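Local coordinates for lactate dehydrogenase, adjacent gene encodes predicted malate dehydrogenase (Cryptosporidium parvum, PDB 4ND2), which probably catalyses the reversible, NAD-dependent interconversion of pyruvate and (S)-lactate, at residues A[88-93]-A[218-223]; A[182-187]-A[293-298]; A[257-262]-A[274-279]. All blocks are in the same frame, centred on the assembly; numbering follows the deposited sequence.

Interaction 1 of 3, residues A[88-93]-A[218-223]; sequences DDRSEL and IAWKEV. With PYR (pyruvic acid), chain D.
Arg-90 reaches out of the 88-93 loop and lays its guanidinium against the indole of Trp-220 on helix 206-227, with pyruvate held beside the pair. From CB the chain runs extended through CG to NE, and CD of Arg-90 is the first atom to reach the ligand, 3.7 Å from O3 of pyruvate. Arg-90 NE donates to that same ketone oxygen O3 of pyruvate at 2.8 Å, with an N-H...O angle of 164°. Arg-90 CZ then sits over the five-membered ring of Trp-220, 3.8 Å from its centroid, in a cation-pi contact; the two planes are tilted 43° apart. Arg-90 NH1 lies over the same face near Trp-220 NE1, a fellow donor with which it forms no bond. NH2 of Arg-90 ends the chain: it gives a nearly straight bond to carboxylate OXT of pyruvate (2.9 Å) and also donates to a water that accepts from the backbone N of Trp-220.

With CG of Trp-220 set between its backbone N and carbonyl carbon (chi1 81°), the indole swings toward the loop. The opposite face of the ring is packed by CG of Lys-221, whose NZ makes a weak bond to Asp-88 O at 3.2 Å. The loop is braced by Glu-92 OE1, which accepts from the N of both Asp-88 and Asp-89, and by an Asx turn at Asp-89. Arg-153, His-177 and Asn-122 complete the hydrogen bonding of pyruvate. The arginine probably polarises the ketone, and the whole is consistent with the closed active-site loop of the lactate dehydrogenases.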
loop_
_atom_site.group_PDB
_atom_site.type_symbol
_atom_site.label_atom_id
_atom_site.label_comp_id
_atom_site.label_asym_id
_atom_site.label_seq_id
_atom_site.Cartn_x
_atom_site.Cartn_y
_atom_site.Cartn_z
ATOM N N ASP A 88 29.835 -3.569 -24.935
ATOM C CA ASP A 88 29.169 -2.783 -25.978
ATOM C C ASP A 88 27.771 -3.286 -26.344
ATOM O O ASP A 88 26.912 -2.486 -26.710
ATOM C CB ASP A 88 30.035 -2.755 -27.243
ATOM C CG ASP A 88 31.403 -2.140 -27.005
ATOM O OD1 ASP A 88 31.490 -1.119 -26.290
ATOM O OD2 ASP A 88 32.396 -2.676 -27.541
ATOM N N ASP A 89 27.550 -4.599 -26.265
ATOM C CA ASP A 89 26.281 -5.198 -26.682
ATOM C C ASP A 89 25.862 -6.331 -25.745
ATOM O O ASP A 89 26.693 -7.137 -25.322
ATOM C CB ASP A 89 26.396 -5.731 -28.115
ATOM C CG ASP A 89 25.038 -5.991 -28.759
ATOM O OD1 ASP A 89 24.337 -6.943 -28.349
ATOM O OD2 ASP A 89 24.673 -5.245 -29.692
ATOM N N ARG A 90 24.562 -6.397 -25.461
ATOM C CA ARG A 90 23.989 -7.444 -24.612
ATOM C C ARG A 90 24.246 -8.853 -25.159
ATOM O O ARG A 90 24.243 -9.823 -24.402
ATOM C CB ARG A 90 22.475 -7.249 -24.470
ATOM C CG ARG A 90 22.027 -5.975 -23.766
ATOM C CD ARG A 90 20.538 -5.768 -24.004
ATOM N NE ARG A 90 19.976 -4.580 -23.360
ATOM C CZ ARG A 90 19.914 -3.360 -23.899
ATOM N NH1 ARG A 90 20.413 -3.108 -25.108
ATOM N NH2 ARG A 90 19.354 -2.370 -23.213
ATOM N N SER A 91 24.458 -8.960 -26.470
ATOM C CA SER A 91 24.664 -10.254 -27.126
ATOM C C SER A 91 26.016 -10.907 -26.807
ATOM O O SER A 91 26.227 -12.071 -27.132
ATOM C CB SER A 91 24.511 -10.105 -28.641
ATOM O OG SER A 91 25.527 -9.273 -29.171
ATOM N N GLU A 92 26.922 -10.165 -26.174
ATOM C CA GLU A 92 28.206 -10.718 -25.726
ATOM C C GLU A 92 28.029 -11.896 -24.760
ATOM O O GLU A 92 28.900 -12.759 -24.668
ATOM C CB GLU A 92 29.048 -9.634 -25.056
ATOM C CG GLU A 92 29.543 -8.554 -26.008
ATOM C CD GLU A 92 30.046 -7.318 -25.286
ATOM O OE1 GLU A 92 30.025 -6.228 -25.898
ATOM O OE2 GLU A 92 30.459 -7.429 -24.109
ATOM N N LEU A 93 26.902 -11.923 -24.052
ATOM C CA LEU A 93 26.595 -12.986 -23.094
ATOM C C LEU A 93 25.892 -14.190 -23.730
ATOM O O LEU A 93 25.547 -15.140 -23.025
ATOM C CB LEU A 93 25.708 -12.432 -21.971
ATOM C CG LEU A 93 26.186 -11.162 -21.261
ATOM C CD1 LEU A 93 25.133 -10.675 -20.275
ATOM C CD2 LEU A 93 27.514 -11.407 -20.558
ATOM N N ILE A 218 19.813 4.035 -25.556
ATOM C CA ILE A 218 21.134 3.904 -24.920
ATOM C C ILE A 218 21.097 3.927 -23.386
ATOM O O ILE A 218 22.148 3.913 -22.743
ATOM C CB ILE A 218 22.123 4.985 -25.425
ATOM C CG1 ILE A 218 21.654 6.408 -25.069
ATOM C CG2 ILE A 218 22.320 4.848 -26.928
ATOM C CD1 ILE A 218 22.153 6.941 -23.743
ATOM N N ALA A 219 19.897 3.943 -22.809
ATOM C CA ALA A 219 19.728 4.082 -21.359
ATOM C C ALA A 219 20.518 3.047 -20.548
ATOM O O ALA A 219 21.041 3.368 -19.483
ATOM C CB ALA A 219 18.251 4.014 -20.992
ATOM N N TRP A 220 20.612 1.818 -21.050
ATOM C CA TRP A 220 21.310 0.753 -20.321
ATOM C C TRP A 220 22.788 1.086 -20.081
ATOM O O TRP A 220 23.321 0.796 -19.007
ATOM C CB TRP A 220 21.151 -0.604 -21.025
ATOM C CG TRP A 220 22.068 -0.853 -22.189
ATOM C CD1 TRP A 220 21.903 -0.425 -23.475
ATOM C CD2 TRP A 220 23.281 -1.616 -22.172
ATOM N NE1 TRP A 220 22.943 -0.867 -24.258
ATOM C CE2 TRP A 220 23.803 -1.600 -23.484
ATOM C CE3 TRP A 220 23.981 -2.307 -21.175
ATOM C CZ2 TRP A 220 24.994 -2.246 -23.825
ATOM C CZ3 TRP A 220 25.169 -2.953 -21.515
ATOM C CH2 TRP A 220 25.660 -2.915 -22.831
ATOM N N LYS A 221 23.430 1.715 -21.065
ATOM C CA LYS A 221 24.839 2.100 -20.959
ATOM C C LYS A 221 25.038 3.277 -20.012
ATOM O O LYS A 221 26.033 3.330 -19.292
ATOM C CB LYS A 221 25.414 2.455 -22.335
ATOM C CG LYS A 221 25.372 1.311 -23.327
ATOM C CD LYS A 221 26.169 1.611 -24.588
ATOM C CE LYS A 221 26.160 0.414 -25.528
ATOM N NZ LYS A 221 26.774 0.715 -26.850
ATOM N N GLU A 222 24.095 4.218 -20.018
ATOM C CA GLU A 222 24.156 5.369 -19.119
ATOM C C GLU A 222 24.181 4.924 -17.656
ATOM O O GLU A 222 24.965 5.435 -16.859
ATOM C CB GLU A 222 22.969 6.308 -19.345
ATOM C CG GLU A 222 23.125 7.648 -18.636
ATOM C CD GLU A 222 21.863 8.489 -18.635
ATOM O OE1 GLU A 222 21.961 9.680 -18.283
ATOM O OE2 GLU A 222 20.775 7.976 -18.974
ATOM N N VAL A 223 23.316 3.976 -17.313
ATOM C CA VAL A 223 23.284 3.421 -15.962
ATOM C C VAL A 223 24.552 2.599 -15.708
ATOM O O VAL A 223 25.238 2.803 -14.707
ATOM C CB VAL A 223 22.027 2.551 -15.738
ATOM C CG1 VAL A 223 22.064 1.887 -14.366
ATOM C CG2 VAL A 223 20.765 3.392 -15.894
HETATM C C PYR D . 19.122 -2.812 -19.590
HETATM O O PYR D . 19.357 -2.089 -18.594
HETATM O OXT PYR D . 18.300 -2.456 -20.464
HETATM C CA PYR D . 19.827 -4.085 -19.752
HETATM O O3 PYR D . 19.437 -4.891 -20.582
HETATM C CB PYR D . 21.024 -4.380 -18.897
HETATM O O HOH W 1 24.057 -1.975 -27.211
HETATM O O HOH W 2 18.799 0.735 -23.212
#

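Interaction 2 of 3, residues A[182-187]-A[293-298]; sequences VPATSS and PLEQKL. Unlike the reference sequence in segment 182-187: Ala-184 (reference Val).
Ser-186 meets the carboxylate of Glu-295 with two donors, one to each oxygen. Ser-186 OG bonds Glu-295 OE1 at 2.6 Å and Ser-186 N bonds Glu-295 OE2 at 3.0 Å, both on the syn lone pairs, so the two bonds together fix the rotation of the carboxylate. With chi1 at 71° OG stands between the backbone N and the carbonyl carbon, and hydroxyl and N-H reach the same carboxylate. Thr-185 N also comes within 3.2 Å of Glu-295 OE2, but at too poor an angle to bond.

Behind this first shell, Glu-295 OE1 accepts from the backbone N of Thr-292 as well, which ties the side chain back to the start of its own helix. On the other segment an inverse gamma turn centred on Ala-184 brings Thr-185 and Ser-186 round to the acid. A glycerol, probably from the crystallisation liquor, bonds Thr-185 OG1. One helical turn on, the contact becomes apolar: Val-182 CG2 packs on Leu-298 CB at 4.0 Å.

Helix 293-314 thus lies against strand 182-183, outermost in its sheet within this chain and paired with strand 169-174, while helices 147-162 and 206-227 pack on Pro-183 and Thr-185.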
loop_
_atom_site.group_PDB
_atom_site.type_symbol
_atom_site.label_atom_id
_atom_site.label_comp_id
_atom_site.label_asym_id
_atom_site.label_seq_id
_atom_site.Cartn_x
_atom_site.Cartn_y
_atom_site.Cartn_z
ATOM N N VAL A 182 12.312 -0.061 -30.737
ATOM C CA VAL A 182 11.522 0.986 -31.380
ATOM C C VAL A 182 10.599 1.686 -30.382
ATOM O O VAL A 182 9.510 1.191 -30.098
ATOM C CB VAL A 182 10.680 0.408 -32.540
ATOM C CG1 VAL A 182 9.893 1.513 -33.238
ATOM C CG2 VAL A 182 11.573 -0.326 -33.532
ATOM N N PRO A 183 11.040 2.835 -29.834
ATOM C CA PRO A 183 10.111 3.672 -29.077
ATOM C C PRO A 183 9.127 4.338 -30.036
ATOM O O PRO A 183 9.520 5.196 -30.826
ATOM C CB PRO A 183 11.026 4.701 -28.395
ATOM C CG PRO A 183 12.399 4.122 -28.468
ATOM C CD PRO A 183 12.420 3.338 -29.740
ATOM N N ALA A 184 7.868 3.917 -29.977
ATOM C CA ALA A 184 6.858 4.341 -30.947
ATOM C C ALA A 184 6.309 5.724 -30.611
ATOM O O ALA A 184 5.317 5.852 -29.896
ATOM C CB ALA A 184 5.734 3.318 -31.010
ATOM N N THR A 185 6.949 6.760 -31.144
ATOM C CA THR A 185 6.547 8.138 -30.855
ATOM C C THR A 185 5.126 8.459 -31.325
ATOM O O THR A 185 4.473 9.321 -30.745
ATOM C CB THR A 185 7.503 9.170 -31.490
ATOM O OG1 THR A 185 7.574 8.955 -32.902
ATOM C CG2 THR A 185 8.897 9.071 -30.885
ATOM N N SER A 186 4.649 7.766 -32.359
ATOM C CA SER A 186 3.345 8.076 -32.956
ATOM C C SER A 186 2.165 7.854 -32.007
ATOM O O SER A 186 1.155 8.554 -32.102
ATOM C CB SER A 186 3.130 7.268 -34.240
ATOM O OG SER A 186 2.926 5.894 -33.957
ATOM N N SER A 187 2.294 6.887 -31.101
ATOM C CA SER A 187 1.223 6.549 -30.163
ATOM C C SER A 187 1.494 7.037 -28.734
ATOM O O SER A 187 0.857 6.574 -27.790
ATOM C CB SER A 187 0.999 5.038 -30.159
ATOM O OG SER A 187 2.182 4.358 -29.784
ATOM N N PRO A 293 4.580 4.197 -41.431
ATOM C CA PRO A 293 5.483 3.474 -42.329
ATOM C C PRO A 293 6.933 3.453 -41.832
ATOM O O PRO A 293 7.589 2.414 -41.905
ATOM C CB PRO A 293 5.361 4.250 -43.645
ATOM C CG PRO A 293 3.990 4.823 -43.607
ATOM C CD PRO A 293 3.723 5.150 -42.163
ATOM N N LEU A 294 7.414 4.585 -41.323
ATOM C CA LEU A 294 8.757 4.662 -40.745
ATOM C C LEU A 294 8.923 3.689 -39.575
ATOM O O LEU A 294 9.913 2.964 -39.505
ATOM C CB LEU A 294 9.070 6.092 -40.289
ATOM C CG LEU A 294 10.424 6.324 -39.604
ATOM C CD1 LEU A 294 11.573 5.804 -40.458
ATOM C CD2 LEU A 294 10.618 7.799 -39.284
ATOM N N GLU A 295 7.948 3.675 -38.669
ATOM C CA GLU A 295 7.985 2.783 -37.505
ATOM C C GLU A 295 7.916 1.308 -37.908
ATOM O O GLU A 295 8.578 0.467 -37.301
ATOM C CB GLU A 295 6.867 3.139 -36.515
ATOM C CG GLU A 295 7.127 4.448 -35.778
ATOM C CD GLU A 295 5.925 4.984 -35.016
ATOM O OE1 GLU A 295 4.783 4.553 -35.282
ATOM O OE2 GLU A 295 6.128 5.859 -34.149
ATOM N N GLN A 296 7.127 1.003 -38.936
ATOM C CA GLN A 296 7.061 -0.356 -39.483
ATOM C C GLN A 296 8.411 -0.802 -40.047
ATOM O O GLN A 296 8.794 -1.965 -39.896
ATOM C CB GLN A 296 5.987 -0.455 -40.570
ATOM C CG GLN A 296 4.562 -0.316 -40.055
ATOM C CD GLN A 296 3.558 -0.100 -41.175
ATOM O OE1 GLN A 296 3.509 -0.871 -42.130
ATOM N NE2 GLN A 296 2.754 0.954 -41.062
ATOM N N LYS A 297 9.125 0.122 -40.688
ATOM C CA LYS A 297 10.454 -0.163 -41.233
ATOM C C LYS A 297 11.477 -0.372 -40.116
ATOM O O LYS A 297 12.301 -1.285 -40.184
ATOM C CB LYS A 297 10.914 0.967 -42.160
ATOM C CG LYS A 297 12.274 0.726 -42.802
ATOM C CD LYS A 297 12.644 1.836 -43.771
ATOM C CE LYS A 297 13.977 1.552 -44.446
ATOM N NZ LYS A 297 14.229 2.461 -45.600
ATOM N N LEU A 298 11.428 0.479 -39.096
ATOM C CA LEU A 298 12.310 0.333 -37.940
ATOM C C LEU A 298 12.050 -0.984 -37.203
ATOM O O LEU A 298 12.992 -1.637 -36.759
ATOM C CB LEU A 298 12.165 1.525 -36.990
ATOM C CG LEU A 298 12.660 2.865 -37.545
ATOM C CD1 LEU A 298 12.175 4.011 -36.675
ATOM C CD2 LEU A 298 14.175 2.896 -37.670
#

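Interaction 3 of 3, residues A[257-262]-A[274-279]; sequences CSAFCS and VPTIIG
Cys-257, Ala-259 and Cys-261 meet Val-274, Thr-276 and Ile-278 on one face of the antiparallel beta hairpin formed by strands 253-261 and 270-279. Thr-276 receives two of them. In Cys-257, chi1 70° sets SG between the backbone N and the carbonyl carbon, against the side chain of Thr-276, and Cys-257 SG lies 3.7 Å from Thr-276 CG2. Ala-259 CB comes within 3.7 Å of the same Thr-276 CG2, so sulfur and alanine methyl both rest on this branch. Farther along, Cys-257 SG also meets the tip of Ile-278, with Ile-278 CD1 at 4.2 Å. The branches of Val-274 are split between two neighbours, CG2 lying by Ala-259 CB and Val-274 CG1 reaching Cys-261 SG at 4.3 Å.

The backbones are joined between the segments at Cys-257 and Val-274, a hydrogen-bonded pair: Cys-257 N donates to Val-274 O at 3.1 Å, and Val-274 N returns a bond to Cys-257 O at 3.0 Å. Beyond the segments the ladder continues through Ala-259 with Met-272 and Thr-276 with Val-255. The short axes are 76° apart, far from antiparallel, consistent with strong twisting and bending of the strands.

Met-243 of helix 234-248 packs on Cys-257, and Ile-286 of strand 284-286 on Cys-261 and Val-274. Among the touching side chains of the two strands the one hydroxyl is Thr-276 OG1, which lies 3.6 Å from Cys-257 SG and has its hydrogen bond with the backbone oxygen of Val-255.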
loop_
_atom_site.group_PDB
_atom_site.type_symbol
_atom_site.label_atom_id
_atom_site.label_comp_id
_atom_site.label_asym_id
_atom_site.label_seq_id
_atom_site.Cartn_x
_atom_site.Cartn_y
_atom_site.Cartn_z
ATOM N N CYS A 257 6.214 -6.794 -23.398
ATOM C CA CYS A 257 7.202 -7.810 -23.043
ATOM C C CYS A 257 7.565 -8.649 -24.266
ATOM O O CYS A 257 6.897 -8.572 -25.306
ATOM C CB CYS A 257 6.680 -8.698 -21.905
ATOM S SG CYS A 257 5.333 -9.819 -22.338
ATOM N N SER A 258 8.634 -9.431 -24.144
ATOM C CA SER A 258 9.058 -10.304 -25.230
ATOM C C SER A 258 8.164 -11.537 -25.223
ATOM O O SER A 258 8.265 -12.381 -24.329
ATOM C CB SER A 258 10.533 -10.685 -25.085
ATOM O OG SER A 258 10.993 -11.373 -26.238
ATOM N N ALA A 259 7.267 -11.614 -26.206
ATOM C CA ALA A 259 6.289 -12.695 -26.294
ATOM C C ALA A 259 6.261 -13.286 -27.698
ATOM O O ALA A 259 6.720 -12.660 -28.654
ATOM C CB ALA A 259 4.909 -12.186 -25.915
ATOM N N PHE A 260 5.710 -14.491 -27.812
ATOM C CA PHE A 260 5.646 -15.195 -29.090
ATOM C C PHE A 260 4.544 -14.601 -29.969
ATOM O O PHE A 260 3.355 -14.816 -29.725
ATOM C CB PHE A 260 5.422 -16.693 -28.869
ATOM C CG PHE A 260 5.650 -17.529 -30.098
ATOM C CD1 PHE A 260 4.593 -18.176 -30.726
ATOM C CD2 PHE A 260 6.926 -17.670 -30.632
ATOM C CE1 PHE A 260 4.804 -18.948 -31.860
ATOM C CE2 PHE A 260 7.144 -18.439 -31.765
ATOM C CZ PHE A 260 6.081 -19.078 -32.380
ATOM N N CYS A 261 4.962 -13.851 -30.988
ATOM C CA CYS A 261 4.056 -13.104 -31.856
ATOM C C CYS A 261 3.867 -13.833 -33.189
ATOM O O CYS A 261 4.829 -14.009 -33.943
ATOM C CB CYS A 261 4.630 -11.708 -32.090
ATOM S SG CYS A 261 3.526 -10.578 -32.959
ATOM N N SER A 262 2.630 -14.243 -33.478
ATOM C CA SER A 262 2.340 -15.115 -34.629
ATOM C C SER A 262 1.414 -14.522 -35.696
ATOM O O SER A 262 1.555 -14.847 -36.873
ATOM C CB SER A 262 1.751 -16.441 -34.143
ATOM O OG SER A 262 2.738 -17.217 -33.487
ATOM N N VAL A 274 6.361 -6.767 -27.705
ATOM C CA VAL A 274 5.041 -6.333 -28.165
ATOM C C VAL A 274 4.145 -6.036 -26.965
ATOM O O VAL A 274 4.404 -6.542 -25.871
ATOM C CB VAL A 274 4.346 -7.411 -29.028
ATOM C CG1 VAL A 274 5.042 -7.557 -30.373
ATOM C CG2 VAL A 274 4.293 -8.751 -28.299
ATOM N N PRO A 275 3.083 -5.228 -27.163
ATOM C CA PRO A 275 2.105 -5.041 -26.086
ATOM C C PRO A 275 1.212 -6.271 -25.914
ATOM O O PRO A 275 0.449 -6.612 -26.819
ATOM C CB PRO A 275 1.283 -3.821 -26.541
ATOM C CG PRO A 275 1.929 -3.310 -27.788
ATOM C CD PRO A 275 2.739 -4.433 -28.354
ATOM N N THR A 276 1.330 -6.937 -24.768
ATOM C CA THR A 276 0.542 -8.131 -24.478
ATOM C C THR A 276 -0.523 -7.828 -23.435
ATOM O O THR A 276 -0.466 -6.802 -22.762
ATOM C CB THR A 276 1.419 -9.267 -23.911
ATOM O OG1 THR A 276 1.851 -8.923 -22.588
ATOM C CG2 THR A 276 2.631 -9.520 -24.795
ATOM N N ILE A 277 -1.486 -8.736 -23.315
ATOM C CA ILE A 277 -2.381 -8.784 -22.169
ATOM C C ILE A 277 -1.951 -9.986 -21.332
ATOM O O ILE A 277 -1.919 -11.106 -21.840
ATOM C CB ILE A 277 -3.855 -8.966 -22.591
ATOM C CG1 ILE A 277 -4.291 -7.852 -23.554
ATOM C CG2 ILE A 277 -4.764 -9.010 -21.368
ATOM C CD1 ILE A 277 -4.145 -6.452 -22.997
ATOM N N ILE A 278 -1.610 -9.751 -20.065
ATOM C CA ILE A 278 -1.203 -10.832 -19.161
ATOM C C ILE A 278 -2.252 -11.070 -18.074
ATOM O O ILE A 278 -2.716 -10.127 -17.424
ATOM C CB ILE A 278 0.174 -10.556 -18.515
ATOM C CG1 ILE A 278 1.253 -10.513 -19.604
ATOM C CG2 ILE A 278 0.504 -11.625 -17.475
ATOM C CD1 ILE A 278 2.662 -10.295 -19.099
ATOM N N GLY A 279 -2.617 -12.338 -17.897
ATOM C CA GLY A 279 -3.534 -12.761 -16.842
ATOM C C GLY A 279 -3.165 -14.137 -16.321
ATOM O O GLY A 279 -2.033 -14.588 -16.496
#

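From the N terminus, residues 88-93 come first, in a loop of the NAD-binding domain, and interaction 1 closes when the chain reaches 218-223 on helix 206-227, so it joins that domain to the C-terminal one beside the bound pyruvate. Before that closure the chain passes 182-187, which finds its partner only at 293-298; interactions 1 and 2 therefore cross. Interaction 3 pairs 257-262 with 274-279 across a short hairpin connection, begins after interaction 1 has closed and falls wholly within the span of interaction 2. Interactions 2 and 3 both lie in the C-terminal domain, their centres about 18 Å apart, and no two of the three touch.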